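PDB 3NGF: AP endonuclease, family 2 from Brucella melitensis biovar Abortus, which binds manganese in a TIM barrel and probably interconverts hydroxypyruvate and its isomer, with a possible endonuclease activity. Local coordinates for residues A[23-28]-A[51-56]; A[31-36]-A[60-65]; A[167-172]-A[201-206]; A[187-190]-A[195-198]. All blocks are in the same frame, centred on the assembly; numbering follows the deposited sequence.

Interaction 1: residues A[23-28]-A[51-56]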
loop_
_atom_site.group_PDB
_atom_site.type_symbol
_atom_site.label_atom_id
_atom_site.label_comp_id
_atom_site.label_asym_id
_atom_site.label_seq_id
_atom_site.Cartn_x
_atom_site.Cartn_y
_atom_site.Cartn_z
ATOM N N VAL A 23 -13.699 -16.683 -0.078
ATOM C CA VAL A 23 -14.688 -16.393 -1.120
ATOM C C VAL A 23 -14.019 -15.660 -2.288
ATOM O O VAL A 23 -12.934 -15.091 -2.116
ATOM C CB VAL A 23 -15.899 -15.591 -0.568
ATOM C CG1 VAL A 23 -16.610 -16.389 0.550
ATOM C CG2 VAL A 23 -15.487 -14.192 -0.088
ATOM N N PRO A 24 -14.660 -15.667 -3.478
ATOM C CA PRO A 24 -14.127 -14.906 -4.617
ATOM C C PRO A 24 -14.135 -13.400 -4.341
ATOM O O PRO A 24 -14.862 -12.921 -3.473
ATOM C CB PRO A 24 -15.088 -15.260 -5.772
ATOM C CG PRO A 24 -15.875 -16.440 -5.318
ATOM C CD PRO A 24 -15.942 -16.312 -3.818
ATOM N N PHE A 25 -13.311 -12.674 -5.082
ATOM C CA PHE A 25 -13.020 -11.271 -4.831
ATOM C C PHE A 25 -14.253 -10.392 -4.614
ATOM O O PHE A 25 -14.341 -9.668 -3.622
ATOM C CB PHE A 25 -12.191 -10.729 -5.993
ATOM C CG PHE A 25 -11.835 -9.253 -5.875
ATOM C CD1 PHE A 25 -10.942 -8.803 -4.914
ATOM C CD2 PHE A 25 -12.378 -8.331 -6.759
ATOM C CE1 PHE A 25 -10.611 -7.458 -4.822
ATOM C CE2 PHE A 25 -12.053 -6.995 -6.672
ATOM C CZ PHE A 25 -11.161 -6.560 -5.684
ATOM N N LEU A 26 -15.228 -10.486 -5.505
ATOM C CA LEU A 26 -16.388 -9.591 -5.395
ATOM C C LEU A 26 -17.194 -9.800 -4.102
ATOM O O LEU A 26 -17.804 -8.847 -3.596
ATOM C CB LEU A 26 -17.267 -9.668 -6.621
ATOM C CG LEU A 26 -16.646 -9.127 -7.923
ATOM C CD1 LEU A 26 -17.634 -9.199 -9.071
ATOM C CD2 LEU A 26 -16.169 -7.665 -7.765
ATOM N N GLU A 27 -17.178 -11.022 -3.582
ATOM C CA GLU A 27 -17.890 -11.366 -2.353
ATOM C C GLU A 27 -17.175 -10.841 -1.086
ATOM O O GLU A 27 -17.773 -10.802 0.001
ATOM C CB GLU A 27 -18.091 -12.895 -2.278
ATOM C CG GLU A 27 -19.198 -13.425 -3.222
ATOM C CD GLU A 27 -19.263 -14.944 -3.355
ATOM O OE1 GLU A 27 -19.540 -15.429 -4.487
ATOM O OE2 GLU A 27 -19.041 -15.645 -2.337
ATOM N N ARG A 28 -15.914 -10.425 -1.225
ATOM C CA ARG A 28 -15.087 -10.011 -0.071
ATOM C C ARG A 28 -15.511 -8.668 0.516
ATOM O O ARG A 28 -15.312 -8.413 1.701
ATOM C CB ARG A 28 -13.587 -9.996 -0.444
ATOM C CG ARG A 28 -13.137 -11.388 -0.920
ATOM C CD ARG A 28 -11.654 -11.495 -1.254
ATOM N NE ARG A 28 -11.411 -12.752 -1.945
ATOM C CZ ARG A 28 -10.434 -12.984 -2.798
ATOM N NH1 ARG A 28 -9.501 -12.049 -3.038
ATOM N NH2 ARG A 28 -10.350 -14.178 -3.369
ATOM N N ASP A 51 -16.972 0.297 -12.600
ATOM C CA ASP A 51 -18.332 0.574 -12.154
ATOM C C ASP A 51 -18.828 -0.491 -11.137
ATOM O O ASP A 51 -19.606 -0.180 -10.225
ATOM C CB ASP A 51 -19.314 0.623 -13.323
ATOM C CG ASP A 51 -19.209 1.885 -14.177
ATOM O OD1 ASP A 51 -18.390 2.793 -13.896
ATOM O OD2 ASP A 51 -20.024 1.952 -15.139
ATOM N N VAL A 52 -18.434 -1.751 -11.336
ATOM C CA VAL A 52 -18.836 -2.846 -10.469
ATOM C C VAL A 52 -18.179 -2.670 -9.095
ATOM O O VAL A 52 -18.856 -2.755 -8.083
ATOM C CB VAL A 52 -18.492 -4.235 -11.098
ATOM C CG1 VAL A 52 -18.712 -5.388 -10.097
ATOM C CG2 VAL A 52 -19.290 -4.437 -12.394
ATOM N N ILE A 53 -16.869 -2.406 -9.068
ATOM C CA ILE A 53 -16.179 -2.140 -7.800
ATOM C C ILE A 53 -16.764 -0.911 -7.096
ATOM O O ILE A 53 -16.992 -0.942 -5.885
ATOM C CB ILE A 53 -14.649 -1.962 -7.976
ATOM C CG1 ILE A 53 -13.993 -3.264 -8.425
ATOM C CG2 ILE A 53 -14.012 -1.516 -6.656
ATOM C CD1 ILE A 53 -12.478 -3.102 -8.785
ATOM N N ALA A 54 -17.075 0.146 -7.854
ATOM C CA ALA A 54 -17.729 1.358 -7.265
ATOM C C ALA A 54 -19.040 0.976 -6.546
ATOM O O ALA A 54 -19.325 1.461 -5.427
ATOM C CB ALA A 54 -18.019 2.429 -8.372
ATOM N N ARG A 55 -19.822 0.114 -7.181
ATOM C CA ARG A 55 -21.100 -0.342 -6.609
ATOM C C ARG A 55 -20.888 -1.239 -5.394
ATOM O O ARG A 55 -21.621 -1.158 -4.419
ATOM C CB ARG A 55 -21.984 -1.006 -7.672
ATOM C CG ARG A 55 -22.716 0.008 -8.577
ATOM C CD ARG A 55 -23.739 -0.694 -9.466
ATOM N NE ARG A 55 -23.098 -1.518 -10.508
ATOM C CZ ARG A 55 -22.700 -1.083 -11.694
ATOM N NH1 ARG A 55 -22.122 -1.919 -12.553
ATOM N NH2 ARG A 55 -22.871 0.179 -12.041
ATOM N N GLU A 56 -19.849 -2.066 -5.421
ATOM C CA GLU A 56 -19.480 -2.832 -4.222
ATOM C C GLU A 56 -19.228 -1.917 -3.020
ATOM O O GLU A 56 -19.707 -2.179 -1.909
ATOM C CB GLU A 56 -18.224 -3.665 -4.451
ATOM C CG GLU A 56 -18.305 -4.841 -5.384
ATOM C CD GLU A 56 -19.180 -5.982 -4.906
ATOM O OE1 GLU A 56 -19.633 -6.003 -3.719
ATOM O OE2 GLU A 56 -19.403 -6.887 -5.744
#
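L26 meets V52 and E56 where the first turn of helix 25-34 lies beside helix 50-59, two successive outer helices of the TIM barrel. The forked end of L26 takes V52 CG1 between its branches: CD1 and CD2 both lie 4.1 Å from that methyl, and the two side chains cross at about a right angle. V52 CG1 stands anti to its own backbone N (chi1 171°), on a CB that already points at the neighbouring helix. Further in, I53 CD1 reaches the edge of the F25 ring near its plane, a loose approach of 4.4 Å to CE2.

E56 supplies the polar element. Its chain bends at chi2 (-67°), which folds the carboxylate against L26, with OE2 3.6 Å from L26 CB. The same OE2 is 3.3 Å from L26 O; both are acceptors, so the pair is not a hydrogen bond and would probably be unfavourable unless a donor offsets it. A glycerol, probably from the crystallisation liquor, lies close to the E56 side chain.

Behind the first shell, F25 is held in an aromatic cluster, its ring edge-to-face with F42 and F29 and inclined to F48, while I53 also rests on P45 and L105. R28 ties the start of helix 25-34 to the preceding loop: NH1 bonds to L16 O, and the guanidinium takes V23 O side-on and almost in its own plane, NE at 2.8 Å and NH2 at 3.0 Å from that single oxygen.

Interaction 2: residues A[31-36]-A[60-65]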
loop_
_atom_site.group_PDB
_atom_site.type_symbol
_atom_site.label_atom_id
_atom_site.label_comp_id
_atom_site.label_asym_id
_atom_site.label_seq_id
_atom_site.Cartn_x
_atom_site.Cartn_y
_atom_site.Cartn_z
ATOM N N LEU A 31 -18.230 -9.287 3.096
ATOM C CA LEU A 31 -17.651 -9.919 4.289
ATOM C C LEU A 31 -16.820 -8.945 5.160
ATOM O O LEU A 31 -16.887 -8.995 6.396
ATOM C CB LEU A 31 -16.860 -11.157 3.912
ATOM C CG LEU A 31 -17.614 -12.325 3.273
ATOM C CD1 LEU A 31 -16.641 -13.522 3.198
ATOM C CD2 LEU A 31 -18.893 -12.706 4.013
ATOM N N ALA A 32 -16.074 -8.043 4.526
ATOM C CA ALA A 32 -15.299 -7.039 5.230
ATOM C C ALA A 32 -16.214 -6.083 5.962
ATOM O O ALA A 32 -15.986 -5.785 7.122
ATOM C CB ALA A 32 -14.374 -6.247 4.234
ATOM N N ALA A 33 -17.270 -5.626 5.298
ATOM C CA ALA A 33 -18.227 -4.717 5.942
ATOM C C ALA A 33 -18.969 -5.390 7.123
ATOM O O ALA A 33 -19.146 -4.771 8.182
ATOM C CB ALA A 33 -19.222 -4.169 4.905
ATOM N N GLU A 34 -19.359 -6.657 6.960
ATOM C CA GLU A 34 -20.051 -7.402 8.042
ATOM C C GLU A 34 -19.115 -7.665 9.229
ATOM O O GLU A 34 -19.587 -7.794 10.363
ATOM C CB GLU A 34 -20.649 -8.712 7.515
ATOM C CG GLU A 34 -21.885 -8.506 6.607
ATOM C CD GLU A 34 -22.433 -9.804 6.027
ATOM O OE1 GLU A 34 -21.861 -10.877 6.331
ATOM O OE2 GLU A 34 -23.447 -9.749 5.279
ATOM N N ALA A 35 -17.801 -7.698 8.973
ATOM C CA ALA A 35 -16.792 -7.895 10.025
ATOM C C ALA A 35 -16.498 -6.559 10.713
ATOM O O ALA A 35 -15.779 -6.524 11.681
ATOM C CB ALA A 35 -15.490 -8.525 9.438
ATOM N N GLY A 36 -17.078 -5.468 10.203
ATOM C CA GLY A 36 -16.960 -4.151 10.809
ATOM C C GLY A 36 -15.853 -3.266 10.281
ATOM O O GLY A 36 -15.488 -2.282 10.930
ATOM N N HIS A 60 -22.001 -1.612 0.201
ATOM C CA HIS A 60 -21.496 -2.113 1.458
ATOM C C HIS A 60 -20.889 -1.032 2.373
ATOM O O HIS A 60 -20.240 -1.367 3.377
ATOM C CB HIS A 60 -20.540 -3.281 1.175
ATOM C CG HIS A 60 -21.197 -4.378 0.397
ATOM N ND1 HIS A 60 -22.264 -5.081 0.902
ATOM C CD2 HIS A 60 -20.994 -4.852 -0.855
ATOM C CE1 HIS A 60 -22.689 -5.950 0.003
ATOM N NE2 HIS A 60 -21.933 -5.839 -1.071
ATOM N N ASN A 61 -21.110 0.235 2.030
ATOM C CA ASN A 61 -20.655 1.363 2.842
ATOM C C ASN A 61 -19.178 1.286 3.192
ATOM O O ASN A 61 -18.803 1.238 4.370
ATOM C CB ASN A 61 -21.482 1.441 4.112
ATOM C CG ASN A 61 -22.949 1.459 3.822
ATOM O OD1 ASN A 61 -23.663 0.472 4.067
ATOM N ND2 ASN A 61 -23.419 2.565 3.263
ATOM N N LEU A 62 -18.350 1.247 2.152
ATOM C CA LEU A 62 -16.908 1.100 2.315
ATOM C C LEU A 62 -16.162 2.200 1.576
ATOM O O LEU A 62 -16.603 2.638 0.523
ATOM C CB LEU A 62 -16.442 -0.228 1.736
ATOM C CG LEU A 62 -16.837 -1.517 2.458
ATOM C CD1 LEU A 62 -16.508 -2.748 1.572
ATOM C CD2 LEU A 62 -16.134 -1.621 3.823
ATOM N N THR A 63 -15.049 2.631 2.150
ATOM C CA THR A 63 -14.116 3.566 1.517
ATOM C C THR A 63 -12.986 2.775 0.882
ATOM O O THR A 63 -12.418 1.868 1.509
ATOM C CB THR A 63 -13.506 4.484 2.574
ATOM O OG1 THR A 63 -14.537 5.300 3.140
ATOM C CG2 THR A 63 -12.356 5.335 1.991
ATOM N N GLN A 64 -12.613 3.149 -0.340
ATOM C CA GLN A 64 -11.443 2.583 -0.998
ATOM C C GLN A 64 -10.224 3.385 -0.555
ATOM O O GLN A 64 -10.107 4.574 -0.876
ATOM C CB GLN A 64 -11.569 2.649 -2.524
ATOM C CG GLN A 64 -10.409 1.919 -3.242
ATOM C CD GLN A 64 -10.458 0.405 -3.076
ATOM O OE1 GLN A 64 -11.528 -0.184 -3.178
ATOM N NE2 GLN A 64 -9.286 -0.244 -2.878
ATOM N N VAL A 65 -9.348 2.755 0.223
ATOM C CA VAL A 65 -8.234 3.479 0.860
ATOM C C VAL A 65 -6.985 3.508 -0.010
ATOM O O VAL A 65 -6.230 4.498 0.010
ATOM C CB VAL A 65 -7.940 2.849 2.223
ATOM C CG1 VAL A 65 -6.688 3.401 2.836
ATOM C CG2 VAL A 65 -9.204 3.026 3.150
#
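The link between helix 50-59 and barrel strand 63-68 passes over the last turns of helix 25-34, with H60 and L62 closing on A33. The methyl of A33 is the meeting point. Its CB lies 3.3 Å from H60 O, a close apolar-to-carbonyl approach, and 4.1 Å from H60 CB. L62 CD2 reaches the same methyl, at 4.1 Å from A33 CB. The CB atoms of all three residues point into the contact, and the CA atoms of A33 and H60 are 6.1 Å apart.

Two helix ends shape this part of the (beta/alpha)8 barrel. G36 closes helix 25-34 in a Schellman motif, with positive phi (94°) and a hydrogen bond from G36 N to A33 O of 3.0 Å; a CB at these backbone angles would press on the preceding carbonyl oxygen. N61, also at positive phi (52°), holds the equivalent position after helix 50-59; after it the chain turns into the strand, and L62 is buried. The strand then pairs with its neighbour through backbone bonds of T63 to G38 and V40 and of V65 to V40.

L62 also packs on F29 and on V40, a residue that A32 touches too. The H60 imidazole lies against F29 and R30, and its NE2 is hydrogen-bonded to a glycerol, probably from the crystallisation liquor.

Interaction 3: residues A[167-172]-A[201-206]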
loop_
_atom_site.group_PDB
_atom_site.type_symbol
_atom_site.label_atom_id
_atom_site.label_comp_id
_atom_site.label_asym_id
_atom_site.label_seq_id
_atom_site.Cartn_x
_atom_site.Cartn_y
_atom_site.Cartn_z
ATOM N N GLU A 167 15.712 5.714 3.111
ATOM C CA GLU A 167 16.189 5.853 1.734
ATOM C C GLU A 167 15.016 6.301 0.854
ATOM O O GLU A 167 15.183 7.149 -0.034
ATOM C CB GLU A 167 16.738 4.530 1.236
ATOM C CG GLU A 167 17.209 4.555 -0.194
ATOM C CD GLU A 167 17.826 3.240 -0.646
ATOM O OE1 GLU A 167 17.783 2.232 0.110
ATOM O OE2 GLU A 167 18.368 3.227 -1.779
ATOM N N ALA A 168 13.836 5.738 1.104
ATOM C CA ALA A 168 12.638 6.112 0.339
ATOM C C ALA A 168 12.240 7.560 0.635
ATOM O O ALA A 168 11.838 8.307 -0.276
ATOM C CB ALA A 168 11.451 5.155 0.626
ATOM N N VAL A 169 12.325 7.968 1.905
ATOM C CA VAL A 169 12.078 9.367 2.278
ATOM C C VAL A 169 13.007 10.307 1.498
ATOM O O VAL A 169 12.578 11.349 0.987
ATOM C CB VAL A 169 12.229 9.589 3.778
ATOM C CG1 VAL A 169 12.228 11.070 4.109
ATOM C CG2 VAL A 169 11.111 8.823 4.543
ATOM N N GLY A 170 14.261 9.913 1.399
ATOM C CA GLY A 170 15.248 10.656 0.609
ATOM C C GLY A 170 14.896 10.739 -0.861
ATOM O O GLY A 170 15.051 11.820 -1.482
ATOM N N LEU A 171 14.421 9.634 -1.432
ATOM C CA LEU A 171 14.033 9.639 -2.846
ATOM C C LEU A 171 12.831 10.550 -3.070
ATOM O O LEU A 171 12.772 11.282 -4.052
ATOM C CB LEU A 171 13.723 8.232 -3.341
ATOM C CG LEU A 171 14.916 7.319 -3.614
ATOM C CD1 LEU A 171 14.381 5.908 -3.899
ATOM C CD2 LEU A 171 15.695 7.874 -4.803
ATOM N N VAL A 172 11.883 10.515 -2.151
ATOM C CA VAL A 172 10.725 11.405 -2.222
ATOM C C VAL A 172 11.093 12.902 -2.141
ATOM O O VAL A 172 10.485 13.725 -2.821
ATOM C CB VAL A 172 9.677 11.068 -1.165
ATOM C CG1 VAL A 172 8.606 12.198 -1.132
ATOM C CG2 VAL A 172 9.064 9.698 -1.457
ATOM N N GLU A 201 8.706 8.213 14.301
ATOM C CA GLU A 201 8.930 9.573 14.759
ATOM C C GLU A 201 9.772 10.407 13.783
ATOM O O GLU A 201 9.430 11.590 13.518
ATOM C CB GLU A 201 9.519 9.552 16.175
ATOM C CG GLU A 201 8.455 9.131 17.216
ATOM C CD GLU A 201 9.006 8.840 18.586
ATOM O OE1 GLU A 201 10.229 8.741 18.731
ATOM O OE2 GLU A 201 8.200 8.719 19.537
ATOM N N LYS A 202 10.819 9.801 13.216
ATOM C CA LYS A 202 11.650 10.468 12.201
ATOM C C LYS A 202 10.850 10.705 10.917
ATOM O O LYS A 202 11.034 11.720 10.240
ATOM C CB LYS A 202 12.885 9.630 11.835
ATOM C CG LYS A 202 13.902 9.418 12.917
ATOM C CD LYS A 202 14.727 8.113 12.646
ATOM C CE LYS A 202 16.003 8.052 13.451
ATOM N NZ LYS A 202 16.842 6.838 13.137
ATOM N N MET A 203 9.954 9.772 10.588
ATOM C CA MET A 203 9.206 9.815 9.327
ATOM C C MET A 203 7.915 10.617 9.443
ATOM O O MET A 203 7.137 10.674 8.494
ATOM C CB MET A 203 8.876 8.400 8.851
ATOM C CG MET A 203 10.092 7.577 8.365
ATOM S SD MET A 203 9.685 5.876 7.943
ATOM C CE MET A 203 8.753 6.154 6.399
ATOM N N ASN A 204 7.669 11.216 10.608
ATOM C CA ASN A 204 6.367 11.814 10.857
ATOM C C ASN A 204 6.104 12.886 9.813
ATOM O O ASN A 204 6.977 13.702 9.520
ATOM C CB ASN A 204 6.288 12.397 12.241
ATOM C CG ASN A 204 4.892 12.911 12.577
ATOM O OD1 ASN A 204 3.872 12.370 12.102
ATOM N ND2 ASN A 204 4.843 13.952 13.400
ATOM N N GLY A 205 4.912 12.839 9.232
ATOM C CA GLY A 205 4.537 13.753 8.137
ATOM C C GLY A 205 5.019 13.325 6.752
ATOM O O GLY A 205 4.745 14.030 5.769
ATOM N N ALA A 206 5.719 12.190 6.646
ATOM C CA ALA A 206 6.255 11.708 5.343
ATOM C C ALA A 206 5.668 10.365 4.889
ATOM O O ALA A 206 6.013 9.879 3.820
ATOM C CB ALA A 206 7.776 11.613 5.395
#
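V169 presents one branch, CG2, to a hook formed by M203, and the two side chains meet at a slant. The thioether is bent at its last torsion (chi3 72°), which swings the terminal methyl back toward the valine: M203 CE lies 4.0 Å and M203 CG 4.1 Å from V169 CG2, so the valine methyl touches both limbs of the hook. A206 CB, which also points into the contact, approaches the same methyl more loosely at 4.4 Å. V169 has CG1 anti to its backbone N (chi1 169°) and CG2 beside that N, placing CG2 as the touching branch.

M203 and A206 are brought together by a type II beta turn that they begin and end, closed by a hydrogen bond of 2.8 Å from A206 N to M203 O. G205, at its third position, has the positive phi (83°) that this turn requires.

The packing is thus wholly apolar and joins helix 165-175 to the turn that leads from helix 196-202 into strand 207-212 of the TIM barrel. M203 also rests on Q165 and L166 of helix 165-175, while V182 of strand 180-185 receives both V169 and M203 and pairs through its backbone with A206.

Interaction 4: residues A[187-190]-A[195-198]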
loop_
_atom_site.group_PDB
_atom_site.type_symbol
_atom_site.label_atom_id
_atom_site.label_comp_id
_atom_site.label_asym_id
_atom_site.label_seq_id
_atom_site.Cartn_x
_atom_site.Cartn_y
_atom_site.Cartn_z
ATOM N N TYR A 187 5.558 -4.454 8.567
ATOM C CA TYR A 187 6.118 -5.790 8.343
ATOM C C TYR A 187 7.473 -5.655 7.587
ATOM O O TYR A 187 8.511 -6.211 8.011
ATOM C CB TYR A 187 5.086 -6.649 7.569
ATOM C CG TYR A 187 5.613 -7.957 7.032
ATOM C CD1 TYR A 187 5.670 -9.090 7.826
ATOM C CD2 TYR A 187 6.035 -8.063 5.715
ATOM C CE1 TYR A 187 6.180 -10.303 7.333
ATOM C CE2 TYR A 187 6.511 -9.259 5.208
ATOM C CZ TYR A 187 6.607 -10.362 6.014
ATOM O OH TYR A 187 7.094 -11.537 5.477
ATOM N N HIS A 188 7.462 -4.910 6.491
ATOM C CA HIS A 188 8.694 -4.711 5.729
ATOM C C HIS A 188 9.727 -3.889 6.525
ATOM O O HIS A 188 10.908 -4.170 6.465
ATOM C CB HIS A 188 8.377 -4.026 4.394
ATOM C CG HIS A 188 7.536 -4.847 3.460
ATOM N ND1 HIS A 188 7.816 -6.162 3.151
ATOM C CD2 HIS A 188 6.475 -4.501 2.695
ATOM C CE1 HIS A 188 6.940 -6.593 2.257
ATOM N NE2 HIS A 188 6.100 -5.609 1.986
ATOM N N ALA A 189 9.267 -2.871 7.255
ATOM C CA ALA A 189 10.144 -1.970 8.012
ATOM C C ALA A 189 10.835 -2.747 9.127
ATOM O O ALA A 189 12.023 -2.549 9.381
ATOM C CB ALA A 189 9.356 -0.823 8.601
ATOM N N GLN A 190 10.099 -3.649 9.773
ATOM C CA GLN A 190 10.715 -4.461 10.841
ATOM C C GLN A 190 11.775 -5.458 10.339
ATOM O O GLN A 190 12.773 -5.716 11.037
ATOM C CB GLN A 190 9.608 -5.160 11.640
ATOM C CG GLN A 190 10.063 -6.117 12.738
ATOM C CD GLN A 190 11.027 -5.492 13.731
ATOM O OE1 GLN A 190 11.165 -4.260 13.821
ATOM N NE2 GLN A 190 11.712 -6.349 14.494
ATOM N N ASP A 195 13.933 -0.602 14.740
ATOM C CA ASP A 195 13.851 0.684 15.472
ATOM C C ASP A 195 12.580 1.454 15.110
ATOM O O ASP A 195 12.628 2.645 14.785
ATOM C CB ASP A 195 15.084 1.557 15.152
ATOM C CG ASP A 195 15.373 2.611 16.195
ATOM O OD1 ASP A 195 14.945 2.500 17.372
ATOM O OD2 ASP A 195 16.096 3.570 15.849
ATOM N N LEU A 196 11.443 0.781 15.212
ATOM C CA LEU A 196 10.220 1.285 14.581
ATOM C C LEU A 196 9.624 2.518 15.237
ATOM O O LEU A 196 9.112 3.387 14.533
ATOM C CB LEU A 196 9.165 0.186 14.499
ATOM C CG LEU A 196 9.526 -1.096 13.754
ATOM C CD1 LEU A 196 8.323 -2.046 13.764
ATOM C CD2 LEU A 196 10.021 -0.875 12.323
ATOM N N THR A 197 9.689 2.625 16.564
ATOM C CA THR A 197 9.135 3.799 17.252
ATOM C C THR A 197 9.855 5.072 16.838
ATOM O O THR A 197 9.227 6.066 16.405
ATOM C CB THR A 197 9.168 3.646 18.762
ATOM O OG1 THR A 197 8.404 2.496 19.117
ATOM C CG2 THR A 197 8.577 4.889 19.460
ATOM N N ARG A 198 11.177 5.005 16.888
ATOM C CA ARG A 198 12.013 6.138 16.495
ATOM C C ARG A 198 11.986 6.381 14.992
ATOM O O ARG A 198 12.052 7.536 14.543
ATOM C CB ARG A 198 13.439 5.938 17.042
ATOM C CG ARG A 198 13.483 5.977 18.564
ATOM C CD ARG A 198 13.178 7.353 19.137
ATOM N NE ARG A 198 13.401 7.342 20.583
ATOM C CZ ARG A 198 12.458 7.317 21.517
ATOM N NH1 ARG A 198 11.167 7.377 21.207
ATOM N NH2 ARG A 198 12.824 7.261 22.793
#
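L196 meets A189 and Q190 across the short connection that joins helix 186-192 to helix 196-202. Helix 186-192 directly follows barrel strand 180-185; H188 packs on E150, and the backbone N atoms of Y187 and H188 bond weakly to D185 OD1, both acidic residues being manganese ligands. D195 comes first in the second segment: it occupies the N-cap position but makes no capping bond with its side chain, and its CB points away from helix 186-192. Its positive phi (49°) is part of the turn that delivers the next residue.

L196 carries the contact. Its CG is anti to the carbonyl carbon (chi1 -58°), and the branched end is divided between two partners. CD2 packs on A189 CB at 3.8 Å and lies equally far, 3.8 Å, from the backbone N of Q190. CD1 lies 4.0 Å from Q190 CB and 3.6 Å from Q190 OE1, and L196 CG is likewise 3.6 Å from that oxygen. The glutamine bends at chi2 (54°) and crosses the leucine at about a right angle. L196 also packs on L231 of helix 228-237. T197 follows and turns instead to Y230 and V234 of that helix.

Across the contact the amide oxygen of Q190 acts through van der Waals touch alone, its neighbours there being carbons. Its NE2 is hydrogen-bonded to E225 OE2, which should fix the rotation of the amide and leave OE1 against the leucine.

Overall arrangement
The four contacts form two pairs. Interactions 1 and 2 share helix 25-34, have centres 11 Å apart and touch directly, V23 CG2 lying 3.5 Å from L31 CD1. Interactions 3 and 4 share helix 196-202, with centres 13 Å apart, and 187-190/195-198 is nested inside the loop closed by 167-172/201-206. The pairs are remote: the centres of interactions 1 and 3 are 34 Å apart, on opposite sides of the chain's centre. The second pair is nearer the manganese, which E150, D185, Q211 and E247 bind. The side chain of A189 is about 10 Å and that of M203 about 13 Å from the ion.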